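Local coordinates for protein CRISPR system Cmr subunit Cmr1-1 (PDB 4W8Z) that binds RNA and, together with Cmr6, caps the elongated type III-B Cmr ribonucleoprotein complex that serves CRISPR antiviral defence in Pyrococcus furiosus, at residues Met7-Phe12 against Arg128-Ser133; Glu13-Thr18 against Ser165-Arg170; Ser19-Glu24 against Thr118-Pro123; Phe231-Asn236 against Gly292-Gly297. All blocks are in the same frame, centred on the assembly; numbering follows the deposited sequence.

Interaction 1: Met7-Phe12 against Arg128-Ser133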
loop_
_atom_site.group_PDB
_atom_site.type_symbol
_atom_site.label_atom_id
_atom_site.label_comp_id
_atom_site.label_asym_id
_atom_site.label_seq_id
_atom_site.Cartn_x
_atom_site.Cartn_y
_atom_site.Cartn_z
ATOM N N MET A 7 15.995 -24.059 -12.123
ATOM C CA MET A 7 14.731 -23.571 -12.662
ATOM C C MET A 7 13.666 -23.458 -11.575
ATOM O O MET A 7 12.665 -24.173 -11.596
ATOM C CB MET A 7 14.239 -24.483 -13.789
ATOM C CG MET A 7 14.515 -25.966 -13.572
ATOM S SD MET A 7 13.661 -27.002 -14.778
ATOM C CE MET A 7 14.825 -28.351 -14.970
ATOM N N PHE A 8 13.886 -22.551 -10.629
ATOM C CA PHE A 8 12.920 -22.301 -9.567
ATOM C C PHE A 8 11.653 -21.661 -10.119
ATOM O O PHE A 8 11.708 -20.899 -11.081
ATOM C CB PHE A 8 13.528 -21.405 -8.490
ATOM C CG PHE A 8 14.651 -22.046 -7.729
ATOM C CD1 PHE A 8 14.386 -22.928 -6.696
ATOM C CD2 PHE A 8 15.972 -21.759 -8.039
ATOM C CE1 PHE A 8 15.414 -23.521 -5.990
ATOM C CE2 PHE A 8 17.006 -22.349 -7.334
ATOM C CZ PHE A 8 16.725 -23.232 -6.309
ATOM N N ILE A 9 10.511 -21.969 -9.512
ATOM C CA ILE A 9 9.248 -21.405 -9.976
ATOM C C ILE A 9 8.203 -21.295 -8.861
ATOM O O ILE A 9 7.947 -22.250 -8.129
ATOM C CB ILE A 9 8.671 -22.231 -11.156
ATOM C CG1 ILE A 9 7.295 -21.703 -11.560
ATOM C CG2 ILE A 9 8.607 -23.716 -10.812
ATOM C CD1 ILE A 9 6.759 -22.319 -12.831
ATOM N N GLU A 10 7.616 -20.106 -8.734
ATOM C CA GLU A 10 6.597 -19.828 -7.725
ATOM C C GLU A 10 5.321 -19.335 -8.396
ATOM O O GLU A 10 5.365 -18.434 -9.232
ATOM C CB GLU A 10 7.099 -18.783 -6.727
ATOM C CG GLU A 10 8.416 -19.131 -6.064
ATOM C CD GLU A 10 8.238 -20.026 -4.856
ATOM O OE1 GLU A 10 7.528 -19.613 -3.912
ATOM O OE2 GLU A 10 8.809 -21.142 -4.849
ATOM N N GLU A 11 4.185 -19.921 -8.037
ATOM C CA GLU A 11 2.931 -19.572 -8.692
ATOM C C GLU A 11 1.875 -19.105 -7.693
ATOM O O GLU A 11 1.734 -19.677 -6.613
ATOM C CB GLU A 11 2.408 -20.764 -9.492
ATOM C CG GLU A 11 3.473 -21.489 -10.305
ATOM C CD GLU A 11 2.887 -22.530 -11.240
ATOM O OE1 GLU A 11 2.088 -22.152 -12.123
ATOM O OE2 GLU A 11 3.223 -23.724 -11.091
ATOM N N PHE A 12 1.137 -18.063 -8.062
ATOM C CA PHE A 12 0.119 -17.491 -7.186
ATOM C C PHE A 12 -1.152 -17.111 -7.935
ATOM O O PHE A 12 -1.101 -16.672 -9.082
ATOM C CB PHE A 12 0.652 -16.242 -6.478
ATOM C CG PHE A 12 1.841 -16.494 -5.603
ATOM C CD1 PHE A 12 1.679 -16.775 -4.259
ATOM C CD2 PHE A 12 3.124 -16.437 -6.123
ATOM C CE1 PHE A 12 2.770 -17.005 -3.450
ATOM C CE2 PHE A 12 4.221 -16.667 -5.319
ATOM C CZ PHE A 12 4.044 -16.950 -3.981
ATOM N N ARG A 128 -3.346 -14.210 -12.098
ATOM C CA ARG A 128 -2.287 -15.193 -11.924
ATOM C C ARG A 128 -0.931 -14.508 -11.919
ATOM O O ARG A 128 -0.621 -13.723 -12.813
ATOM C CB ARG A 128 -2.331 -16.249 -13.025
ATOM C CG ARG A 128 -1.104 -17.142 -13.047
ATOM C CD ARG A 128 -1.483 -18.578 -13.349
ATOM N NE ARG A 128 -2.709 -18.956 -12.650
ATOM C CZ ARG A 128 -3.179 -20.196 -12.580
ATOM N NH1 ARG A 128 -2.518 -21.190 -13.158
ATOM N NH2 ARG A 128 -4.306 -20.441 -11.928
ATOM N N VAL A 129 -0.125 -14.798 -10.904
ATOM C CA VAL A 129 1.226 -14.261 -10.835
ATOM C C VAL A 129 2.233 -15.400 -10.767
ATOM O O VAL A 129 2.169 -16.243 -9.873
ATOM C CB VAL A 129 1.414 -13.335 -9.619
ATOM C CG1 VAL A 129 2.846 -12.844 -9.554
ATOM C CG2 VAL A 129 0.448 -12.159 -9.689
ATOM N N VAL A 130 3.158 -15.429 -11.722
ATOM C CA VAL A 130 4.154 -16.490 -11.789
ATOM C C VAL A 130 5.556 -15.900 -11.761
ATOM O O VAL A 130 5.856 -14.962 -12.502
ATOM C CB VAL A 130 3.985 -17.349 -13.061
ATOM C CG1 VAL A 130 5.098 -18.379 -13.162
ATOM C CG2 VAL A 130 2.620 -18.027 -13.072
ATOM N N LEU A 131 6.407 -16.449 -10.899
ATOM C CA LEU A 131 7.774 -15.963 -10.742
ATOM C C LEU A 131 8.773 -17.054 -11.094
ATOM O O LEU A 131 8.660 -18.180 -10.613
ATOM C CB LEU A 131 8.015 -15.480 -9.311
ATOM C CG LEU A 131 6.938 -14.588 -8.690
ATOM C CD1 LEU A 131 7.242 -14.304 -7.222
ATOM C CD2 LEU A 131 6.806 -13.294 -9.477
ATOM N N GLU A 132 9.750 -16.716 -11.933
ATOM C CA GLU A 132 10.766 -17.675 -12.365
ATOM C C GLU A 132 12.172 -17.094 -12.268
ATOM O O GLU A 132 12.410 -15.953 -12.668
ATOM C CB GLU A 132 10.507 -18.129 -13.805
ATOM C CG GLU A 132 9.191 -18.855 -14.018
ATOM C CD GLU A 132 8.979 -19.253 -15.465
ATOM O OE1 GLU A 132 9.243 -20.426 -15.807
ATOM O OE2 GLU A 132 8.548 -18.392 -16.261
ATOM N N SER A 133 13.105 -17.888 -11.751
ATOM C CA SER A 133 14.498 -17.466 -11.651
ATOM C C SER A 133 15.430 -18.666 -11.540
ATOM O O SER A 133 15.061 -19.693 -10.971
ATOM C CB SER A 133 14.690 -16.537 -10.449
ATOM O OG SER A 133 16.035 -16.105 -10.341
#

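Interaction 2: Glu13-Thr18 against Ser165-Arg170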
loop_
_atom_site.group_PDB
_atom_site.type_symbol
_atom_site.label_atom_id
_atom_site.label_comp_id
_atom_site.label_asym_id
_atom_site.label_seq_id
_atom_site.Cartn_x
_atom_site.Cartn_y
_atom_site.Cartn_z
ATOM N N GLU A 13 -2.291 -17.275 -7.273
ATOM C CA GLU A 13 -3.520 -16.631 -7.712
ATOM C C GLU A 13 -3.947 -15.628 -6.653
ATOM O O GLU A 13 -4.214 -16.003 -5.510
ATOM C CB GLU A 13 -4.636 -17.646 -7.958
ATOM C CG GLU A 13 -4.803 -18.054 -9.409
ATOM C CD GLU A 13 -6.180 -18.628 -9.696
ATOM O OE1 GLU A 13 -6.270 -19.647 -10.418
ATOM O OE2 GLU A 13 -7.175 -18.050 -9.201
ATOM N N ILE A 14 -3.989 -14.351 -7.017
ATOM C CA ILE A 14 -4.467 -13.339 -6.085
ATOM C C ILE A 14 -5.841 -12.840 -6.512
ATOM O O ILE A 14 -6.206 -12.909 -7.683
ATOM C CB ILE A 14 -3.486 -12.153 -5.960
ATOM C CG1 ILE A 14 -3.595 -11.219 -7.166
ATOM C CG2 ILE A 14 -2.064 -12.659 -5.780
ATOM C CD1 ILE A 14 -2.714 -9.985 -7.067
ATOM N N GLU A 15 -6.614 -12.366 -5.544
ATOM C CA GLU A 15 -7.968 -11.908 -5.798
ATOM C C GLU A 15 -8.172 -10.525 -5.187
ATOM O O GLU A 15 -7.660 -10.235 -4.102
ATOM C CB GLU A 15 -8.980 -12.908 -5.234
ATOM C CG GLU A 15 -10.430 -12.473 -5.343
ATOM C CD GLU A 15 -11.393 -13.482 -4.739
ATOM O OE1 GLU A 15 -11.302 -14.680 -5.084
ATOM O OE2 GLU A 15 -12.237 -13.076 -3.910
ATOM N N SER A 16 -8.911 -9.671 -5.889
ATOM C CA SER A 16 -9.231 -8.344 -5.382
ATOM C C SER A 16 -10.250 -8.414 -4.245
ATOM O O SER A 16 -11.306 -9.036 -4.374
ATOM C CB SER A 16 -9.761 -7.451 -6.505
ATOM O OG SER A 16 -8.797 -7.300 -7.531
ATOM N N ILE A 17 -9.921 -7.779 -3.126
ATOM C CA ILE A 17 -10.860 -7.636 -2.024
ATOM C C ILE A 17 -11.685 -6.369 -2.224
ATOM O O ILE A 17 -12.889 -6.347 -1.963
ATOM C CB ILE A 17 -10.135 -7.585 -0.673
ATOM C CG1 ILE A 17 -9.549 -8.957 -0.341
ATOM C CG2 ILE A 17 -11.069 -7.116 0.427
ATOM C CD1 ILE A 17 -8.550 -8.931 0.794
ATOM N N THR A 18 -11.030 -5.316 -2.702
ATOM C CA THR A 18 -11.706 -4.063 -3.012
ATOM C C THR A 18 -11.615 -3.763 -4.503
ATOM O O THR A 18 -10.813 -4.373 -5.214
ATOM C CB THR A 18 -11.108 -2.882 -2.222
ATOM O OG1 THR A 18 -9.686 -2.847 -2.409
ATOM C CG2 THR A 18 -11.416 -3.014 -0.740
ATOM N N SER A 165 -6.802 -3.656 -2.813
ATOM C CA SER A 165 -6.386 -4.579 -1.765
ATOM C C SER A 165 -6.546 -6.011 -2.260
ATOM O O SER A 165 -7.563 -6.359 -2.857
ATOM C CB SER A 165 -7.188 -4.360 -0.488
ATOM O OG SER A 165 -6.787 -3.167 0.159
ATOM N N MET A 166 -5.536 -6.837 -2.010
ATOM C CA MET A 166 -5.490 -8.184 -2.557
ATOM C C MET A 166 -5.402 -9.261 -1.483
ATOM O O MET A 166 -4.986 -9.001 -0.354
ATOM C CB MET A 166 -4.298 -8.312 -3.507
ATOM C CG MET A 166 -4.330 -7.313 -4.648
ATOM S SD MET A 166 -5.598 -7.725 -5.859
ATOM C CE MET A 166 -5.823 -6.141 -6.658
ATOM N N LYS A 167 -5.799 -10.475 -1.850
ATOM C CA LYS A 167 -5.555 -11.648 -1.019
ATOM C C LYS A 167 -5.111 -12.803 -1.907
ATOM O O LYS A 167 -5.389 -12.810 -3.106
ATOM C CB LYS A 167 -6.801 -12.029 -0.216
ATOM C CG LYS A 167 -7.857 -12.793 -0.999
ATOM C CD LYS A 167 -9.136 -12.891 -0.195
ATOM C CE LYS A 167 -9.847 -14.200 -0.441
ATOM N NZ LYS A 167 -10.918 -14.426 0.577
ATOM N N ILE A 168 -4.406 -13.764 -1.322
ATOM C CA ILE A 168 -3.991 -14.958 -2.051
ATOM C C ILE A 168 -5.031 -16.056 -1.880
ATOM O O ILE A 168 -5.277 -16.506 -0.763
ATOM C CB ILE A 168 -2.621 -15.467 -1.568
ATOM C CG1 ILE A 168 -1.538 -14.423 -1.847
ATOM C CG2 ILE A 168 -2.276 -16.786 -2.233
ATOM C CD1 ILE A 168 -0.184 -14.784 -1.282
ATOM N N VAL A 169 -5.651 -16.484 -2.974
ATOM C CA VAL A 169 -6.660 -17.534 -2.886
ATOM C C VAL A 169 -6.028 -18.922 -2.966
ATOM O O VAL A 169 -6.413 -19.825 -2.228
ATOM C CB VAL A 169 -7.745 -17.393 -3.980
ATOM C CG1 VAL A 169 -8.761 -16.338 -3.580
ATOM C CG2 VAL A 169 -7.128 -17.060 -5.324
ATOM N N ARG A 170 -5.056 -19.095 -3.854
ATOM C CA ARG A 170 -4.311 -20.346 -3.899
ATOM C C ARG A 170 -2.931 -20.136 -4.496
ATOM O O ARG A 170 -2.711 -19.206 -5.277
ATOM C CB ARG A 170 -5.067 -21.410 -4.691
ATOM C CG ARG A 170 -5.080 -21.194 -6.191
ATOM C CD ARG A 170 -5.857 -22.303 -6.879
ATOM N NE ARG A 170 -7.229 -22.365 -6.387
ATOM C CZ ARG A 170 -8.238 -21.696 -6.931
ATOM N NH1 ARG A 170 -8.026 -20.928 -7.991
ATOM N NH2 ARG A 170 -9.457 -21.800 -6.420
#

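Interaction 3: Ser19-Glu24 against Thr118-Pro123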
loop_
_atom_site.group_PDB
_atom_site.type_symbol
_atom_site.label_atom_id
_atom_site.label_comp_id
_atom_site.label_asym_id
_atom_site.label_seq_id
_atom_site.Cartn_x
_atom_site.Cartn_y
_atom_site.Cartn_z
ATOM N N SER A 19 -12.440 -2.828 -4.969
ATOM C CA SER A 19 -12.459 -2.425 -6.373
ATOM C C SER A 19 -11.058 -2.064 -6.840
ATOM O O SER A 19 -10.349 -1.310 -6.172
ATOM C CB SER A 19 -13.404 -1.240 -6.580
ATOM O OG SER A 19 -14.678 -1.496 -6.011
ATOM N N THR A 20 -10.656 -2.616 -7.979
ATOM C CA THR A 20 -9.294 -2.444 -8.472
ATOM C C THR A 20 -9.296 -1.660 -9.777
ATOM O O THR A 20 -10.086 -1.945 -10.671
ATOM C CB THR A 20 -8.596 -3.810 -8.674
ATOM O OG1 THR A 20 -8.515 -4.495 -7.417
ATOM C CG2 THR A 20 -7.193 -3.625 -9.227
ATOM N N HIS A 21 -8.416 -0.668 -9.877
ATOM C CA HIS A 21 -8.371 0.206 -11.044
ATOM C C HIS A 21 -6.979 0.281 -11.672
ATOM O O HIS A 21 -6.134 1.070 -11.249
ATOM C CB HIS A 21 -8.850 1.604 -10.661
ATOM C CG HIS A 21 -10.278 1.647 -10.221
ATOM N ND1 HIS A 21 -11.305 2.037 -11.056
ATOM C CD2 HIS A 21 -10.856 1.337 -9.037
ATOM C CE1 HIS A 21 -12.449 1.973 -10.403
ATOM N NE2 HIS A 21 -12.205 1.549 -9.175
ATOM N N LEU A 22 -6.752 -0.541 -12.689
ATOM C CA LEU A 22 -5.463 -0.583 -13.365
ATOM C C LEU A 22 -5.476 0.377 -14.538
ATOM O O LEU A 22 -5.964 0.051 -15.621
ATOM C CB LEU A 22 -5.148 -2.006 -13.822
ATOM C CG LEU A 22 -5.330 -3.051 -12.716
ATOM C CD1 LEU A 22 -4.973 -4.447 -13.191
ATOM C CD2 LEU A 22 -4.511 -2.668 -11.490
ATOM N N LEU A 23 -4.943 1.572 -14.314
ATOM C CA LEU A 23 -5.088 2.661 -15.268
ATOM C C LEU A 23 -3.757 3.256 -15.709
ATOM O O LEU A 23 -3.638 4.477 -15.824
ATOM C CB LEU A 23 -5.959 3.762 -14.664
ATOM C CG LEU A 23 -7.356 3.348 -14.208
ATOM C CD1 LEU A 23 -8.092 4.526 -13.585
ATOM C CD2 LEU A 23 -8.138 2.785 -15.388
ATOM N N GLU A 24 -2.767 2.403 -15.968
ATOM C CA GLU A 24 -1.447 2.867 -16.398
ATOM C C GLU A 24 -1.519 3.662 -17.701
ATOM O O GLU A 24 -0.678 4.524 -17.962
ATOM C CB GLU A 24 -0.493 1.687 -16.566
ATOM C CG GLU A 24 -0.106 1.027 -15.260
ATOM C CD GLU A 24 1.033 0.036 -15.418
ATOM O OE1 GLU A 24 2.202 0.445 -15.247
ATOM O OE2 GLU A 24 0.759 -1.151 -15.704
ATOM N N THR A 118 -14.581 3.448 -18.005
ATOM C CA THR A 118 -15.879 2.795 -18.124
ATOM C C THR A 118 -15.901 1.446 -17.416
ATOM O O THR A 118 -16.954 0.982 -16.975
ATOM C CB THR A 118 -16.278 2.595 -19.600
ATOM O OG1 THR A 118 -15.137 2.164 -20.353
ATOM C CG2 THR A 118 -16.796 3.896 -20.186
ATOM N N HIS A 119 -14.733 0.823 -17.302
ATOM C CA HIS A 119 -14.637 -0.478 -16.653
ATOM C C HIS A 119 -13.605 -0.500 -15.528
ATOM O O HIS A 119 -12.684 0.317 -15.491
ATOM C CB HIS A 119 -14.305 -1.560 -17.682
ATOM C CG HIS A 119 -15.317 -1.681 -18.777
ATOM N ND1 HIS A 119 -15.397 -0.784 -19.819
ATOM C CD2 HIS A 119 -16.293 -2.596 -18.990
ATOM C CE1 HIS A 119 -16.379 -1.142 -20.629
ATOM N NE2 HIS A 119 -16.937 -2.237 -20.149
ATOM N N TYR A 120 -13.776 -1.450 -14.615
ATOM C CA TYR A 120 -12.846 -1.652 -13.511
ATOM C C TYR A 120 -12.806 -3.133 -13.163
ATOM O O TYR A 120 -13.491 -3.940 -13.793
ATOM C CB TYR A 120 -13.252 -0.819 -12.288
ATOM C CG TYR A 120 -14.475 -1.329 -11.544
ATOM C CD1 TYR A 120 -15.714 -1.407 -12.161
ATOM C CD2 TYR A 120 -14.389 -1.707 -10.211
ATOM C CE1 TYR A 120 -16.829 -1.868 -11.476
ATOM C CE2 TYR A 120 -15.496 -2.159 -9.521
ATOM C CZ TYR A 120 -16.710 -2.240 -10.155
ATOM O OH TYR A 120 -17.803 -2.698 -9.455
ATOM N N TYR A 121 -11.999 -3.492 -12.173
ATOM C CA TYR A 121 -11.978 -4.862 -11.676
ATOM C C TYR A 121 -12.643 -4.921 -10.305
ATOM O O TYR A 121 -12.064 -4.481 -9.310
ATOM C CB TYR A 121 -10.548 -5.398 -11.598
ATOM C CG TYR A 121 -9.915 -5.710 -12.936
ATOM C CD1 TYR A 121 -10.317 -6.817 -13.676
ATOM C CD2 TYR A 121 -8.903 -4.909 -13.454
ATOM C CE1 TYR A 121 -9.735 -7.110 -14.896
ATOM C CE2 TYR A 121 -8.316 -5.196 -14.673
ATOM C CZ TYR A 121 -8.736 -6.298 -15.387
ATOM O OH TYR A 121 -8.152 -6.582 -16.598
ATOM N N PRO A 122 -13.870 -5.456 -10.251
ATOM C CA PRO A 122 -14.637 -5.505 -9.002
ATOM C C PRO A 122 -14.100 -6.568 -8.050
ATOM O O PRO A 122 -13.348 -7.439 -8.496
ATOM C CB PRO A 122 -16.050 -5.852 -9.479
ATOM C CG PRO A 122 -15.827 -6.639 -10.716
ATOM C CD PRO A 122 -14.618 -6.038 -11.380
ATOM N N PRO A 123 -14.459 -6.484 -6.754
ATOM C CA PRO A 123 -14.074 -7.512 -5.779
ATOM C C PRO A 123 -14.365 -8.918 -6.297
ATOM O O PRO A 123 -15.483 -9.191 -6.730
ATOM C CB PRO A 123 -14.943 -7.183 -4.565
ATOM C CG PRO A 123 -15.145 -5.707 -4.657
ATOM C CD PRO A 123 -15.208 -5.379 -6.125
#

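Interaction 4: Phe231-Asn236 against Gly292-Gly297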
loop_
_atom_site.group_PDB
_atom_site.type_symbol
_atom_site.label_atom_id
_atom_site.label_comp_id
_atom_site.label_asym_id
_atom_site.label_seq_id
_atom_site.Cartn_x
_atom_site.Cartn_y
_atom_site.Cartn_z
ATOM N N PHE A 231 -8.272 -2.571 12.313
ATOM C CA PHE A 231 -9.487 -2.421 13.103
ATOM C C PHE A 231 -10.586 -3.301 12.522
ATOM O O PHE A 231 -10.613 -3.560 11.319
ATOM C CB PHE A 231 -9.935 -0.951 13.171
ATOM C CG PHE A 231 -10.435 -0.384 11.863
ATOM C CD1 PHE A 231 -11.742 -0.596 11.445
ATOM C CD2 PHE A 231 -9.612 0.400 11.074
ATOM C CE1 PHE A 231 -12.207 -0.067 10.254
ATOM C CE2 PHE A 231 -10.073 0.937 9.880
ATOM C CZ PHE A 231 -11.372 0.699 9.470
ATOM N N GLY A 232 -11.487 -3.756 13.382
ATOM C CA GLY A 232 -12.571 -4.616 12.957
ATOM C C GLY A 232 -12.717 -5.845 13.831
ATOM O O GLY A 232 -12.270 -5.858 14.976
ATOM N N PRO A 233 -13.329 -6.905 13.287
ATOM C CA PRO A 233 -13.793 -7.026 11.900
ATOM C C PRO A 233 -15.091 -6.272 11.626
ATOM O O PRO A 233 -15.788 -5.899 12.567
ATOM C CB PRO A 233 -14.015 -8.531 11.745
ATOM C CG PRO A 233 -14.409 -8.970 13.114
ATOM C CD PRO A 233 -13.600 -8.129 14.061
ATOM N N GLY A 234 -15.401 -6.046 10.355
ATOM C CA GLY A 234 -16.667 -5.445 9.980
ATOM C C GLY A 234 -17.629 -6.492 9.448
ATOM O O GLY A 234 -17.256 -7.655 9.269
ATOM N N LYS A 235 -18.873 -6.088 9.205
ATOM C CA LYS A 235 -19.864 -6.984 8.620
ATOM C C LYS A 235 -19.383 -7.485 7.269
ATOM O O LYS A 235 -19.425 -8.678 6.976
ATOM C CB LYS A 235 -21.212 -6.278 8.459
ATOM C CG LYS A 235 -22.139 -6.371 9.652
ATOM C CD LYS A 235 -23.529 -5.908 9.256
ATOM C CE LYS A 235 -24.012 -6.652 8.016
ATOM N NZ LYS A 235 -25.286 -6.099 7.482
ATOM N N ASN A 236 -18.923 -6.547 6.452
ATOM C CA ASN A 236 -18.442 -6.837 5.114
ATOM C C ASN A 236 -17.389 -5.814 4.726
ATOM O O ASN A 236 -17.098 -4.900 5.497
ATOM C CB ASN A 236 -19.597 -6.829 4.113
ATOM C CG ASN A 236 -20.452 -5.585 4.228
ATOM O OD1 ASN A 236 -20.006 -4.486 3.916
ATOM N ND2 ASN A 236 -21.688 -5.752 4.675
ATOM N N GLY A 292 -8.832 -14.286 9.418
ATOM C CA GLY A 292 -9.803 -15.259 9.879
ATOM C C GLY A 292 -11.080 -15.235 9.055
ATOM O O GLY A 292 -12.166 -15.494 9.568
ATOM N N GLY A 293 -10.952 -14.913 7.772
ATOM C CA GLY A 293 -12.098 -14.882 6.881
ATOM C C GLY A 293 -13.013 -13.690 7.093
ATOM O O GLY A 293 -14.159 -13.694 6.641
ATOM N N LYS A 294 -12.511 -12.668 7.782
ATOM C CA LYS A 294 -13.292 -11.460 8.033
ATOM C C LYS A 294 -12.496 -10.208 7.658
ATOM O O LYS A 294 -11.272 -10.185 7.793
ATOM C CB LYS A 294 -13.730 -11.401 9.499
ATOM C CG LYS A 294 -14.674 -12.520 9.908
ATOM C CD LYS A 294 -14.999 -12.459 11.391
ATOM C CE LYS A 294 -15.861 -13.638 11.812
ATOM N NZ LYS A 294 -16.141 -13.632 13.272
ATOM N N PRO A 295 -13.191 -9.166 7.171
ATOM C CA PRO A 295 -12.527 -7.946 6.704
ATOM C C PRO A 295 -12.124 -6.990 7.826
ATOM O O PRO A 295 -12.932 -6.674 8.700
ATOM C CB PRO A 295 -13.583 -7.306 5.801
ATOM C CG PRO A 295 -14.877 -7.758 6.371
ATOM C CD PRO A 295 -14.638 -9.146 6.895
ATOM N N TYR A 296 -10.876 -6.539 7.788
ATOM C CA TYR A 296 -10.373 -5.540 8.723
ATOM C C TYR A 296 -9.851 -4.329 7.962
ATOM O O TYR A 296 -9.346 -4.460 6.847
ATOM C CB TYR A 296 -9.246 -6.111 9.582
ATOM C CG TYR A 296 -9.658 -7.117 10.631
ATOM C CD1 TYR A 296 -10.100 -8.384 10.275
ATOM C CD2 TYR A 296 -9.560 -6.813 11.981
ATOM C CE1 TYR A 296 -10.460 -9.306 11.233
ATOM C CE2 TYR A 296 -9.912 -7.729 12.945
ATOM C CZ TYR A 296 -10.363 -8.972 12.566
ATOM O OH TYR A 296 -10.718 -9.887 13.528
ATOM N N GLY A 297 -9.957 -3.149 8.561
ATOM C CA GLY A 297 -9.303 -1.981 8.005
ATOM C C GLY A 297 -7.816 -2.086 8.282
ATOM O O GLY A 297 -7.418 -2.424 9.392
#

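Interaction 1: Met7-Phe12 against Arg128-Ser133
F12, L131 and S133 lose the most surface to this strand pair, and all three put their side chains on the face that also carries F8, E10 and V129. F12 holds CG anti to its carbonyl carbon (chi1 -61°), which runs the ring back along its own strand until CE2 comes 4.3 Å from CD1 of L131, obliquely. The same turn leaves the carbonyl oxygen of V129 at the ring edge, near its plane, while CB of F12 sits 4.3 Å from CB of V129. Helices 38-54 and 136-152 cover this largely apolar face, with M42 against L131 and L146 against F12. S133 takes part through its backbone: its link to F8 is weak in both directions, and its hydroxyl bonds to R77 and S135. Pairing is firmer further along, with E10 N to L131 O at 2.9 Å and L131 N to E10 O at 2.8 Å. The buried carboxylate of E10 turns from the partner strand to S173. On the opposite face the apolar touch is loose, I9 CD1 to V130 CG1 at 4.3 Å. Strands 8-16 and 126-133 are the central antiparallel pair of a four-stranded sheet in the order 79-84, 126-133, 8-16, 166-172, the ferredoxin-like (RRM-like) fold of the RAMP superfamily.

Interaction 2: Glu13-Thr18 against Ser165-Arg170
R170 places CG between its backbone N and carbonyl carbon (chi1 73°) and bends again at chi3, so that its guanidinium swings toward the carboxylate of E13, whose chain is extended beyond CG. The two side chains run alongside, pointing the same way, and NH1 of R170 forms a salt bridge with OE2 of E13 at 3.2 Å, with OE1 also near; the carboxylate and guanidinium planes are 87° apart, so this is no flat, two-pronged pairing. A beta bulge underlies it. E13 N donates to R170 O (2.8 Å), E13 O accepts from V169 N (3.0 Å), and V169, with helix-like backbone angles, is the extra residue. Its CG1 rests 3.8 Å from CB of E15. Beyond the bulge, E15 and K167 exchange two backbone bonds, and I17 crosses K167 at about a right angle, CD1 to CB 3.7 Å. The other face is mostly apolar: CD1 of I14 meets SD of M166 at 3.9 Å. At the end, S165 N donates to OG1 of T18, which also binds G162. With R128 bonded to E13 and R126 to E15, the cluster of basic groups would be expected to keep both carboxylates ionised.

Interaction 3: Ser19-Glu24 against Thr118-Pro123
H21 overlaps the root of the Y120 side chain more than its ring: CE1 of the imidazole lies 3.5 Å from CB of Y120. The two rings are nearly parallel, 19° apart, but their centroids are 5.5 Å from one another, so they have slid past each other and barely overlap. Y120 reaches this place with CG between its backbone N and carbonyl carbon (chi1 73°), which carries the phenol past S19, whose OG stands 3.7 Å from CE2. L22 meets the next tyrosine instead, crossing at about a right angle with CD1 at 3.7 Å from CE2 of Y121. Y121 also joins F127 edge to face, linking the contact to strand 126-133. Between these side chains the backbones join through T20 and Y121: T20 N donates to Y121 O (2.7 Å), and Y121 N returns a bond to T20 O (2.9 Å). The hydroxyl of T20 turns instead to S16. On its other flank the 19-24 segment is bonded through its backbone to F157 and to G164, the latter in a glycine-containing loop before strand 166-172 that is consistent with the G-rich loop of RAMP proteins. An isolated antiparallel beta bridge, one hydrogen-bonded residue pair with no continuous strand on the 19-24 side, joins the loop after strand 8-16 to the end of the small two-stranded sheet 89-90/119-120.

Interaction 4: Phe231-Asn236 against Gly292-Gly297
F231 and G297 form a hydrogen-bonded antiparallel pair at one end of the strand pair 226-231/294-302 in the C-terminal sheet, whose family belongs to the RAMP clan. Three backbone bonds cross. F231 N donates to G297 O (3.0 Å), G297 N returns to F231 O (2.9 Å), and past the strand end G234 N reaches P295 O (3.0 Å).

Two CH-pi contacts follow. F231 holds CG between its backbone N and carbonyl carbon (chi1 69°), which turns the ring over G297, whose CA lies 3.8 Å from the centroid; glycine lets the chain pass this close. The turn through G232 into a cis peptide bond brings P233 over a face of Y296, CB 4.0 Å from the centroid, the two side chains pointing the same way.

Van der Waals contacts complete the account. K294 runs alongside P233, CB to CB 3.7 Å. N236, at the N-cap of helix 237-264, accepts from E239 N through OD1, and its own carbonyl carbon is met by CG of P295 at 3.6 Å.

In the fold
Interactions 1 and 2 share strand 8-16, flanked by 126-133 on one side and 166-172 on the other; R128 bonds to E13 where they meet, and F12 packs on I168. Both have a mostly apolar buried face, E10 being an exception, with most charged groups on the other. Interaction 3 continues from interaction 2 within the same RAMP range, with M166 packing on T20 and P123 on I17; away from the sheet, rings and one bridge replace strand pairing. Interaction 4, at the more exposed end of a strand pair in the second sheet, relies on glycine and proline. It touches none of the others, although its nearest atoms come within about 6 Å of interaction 2.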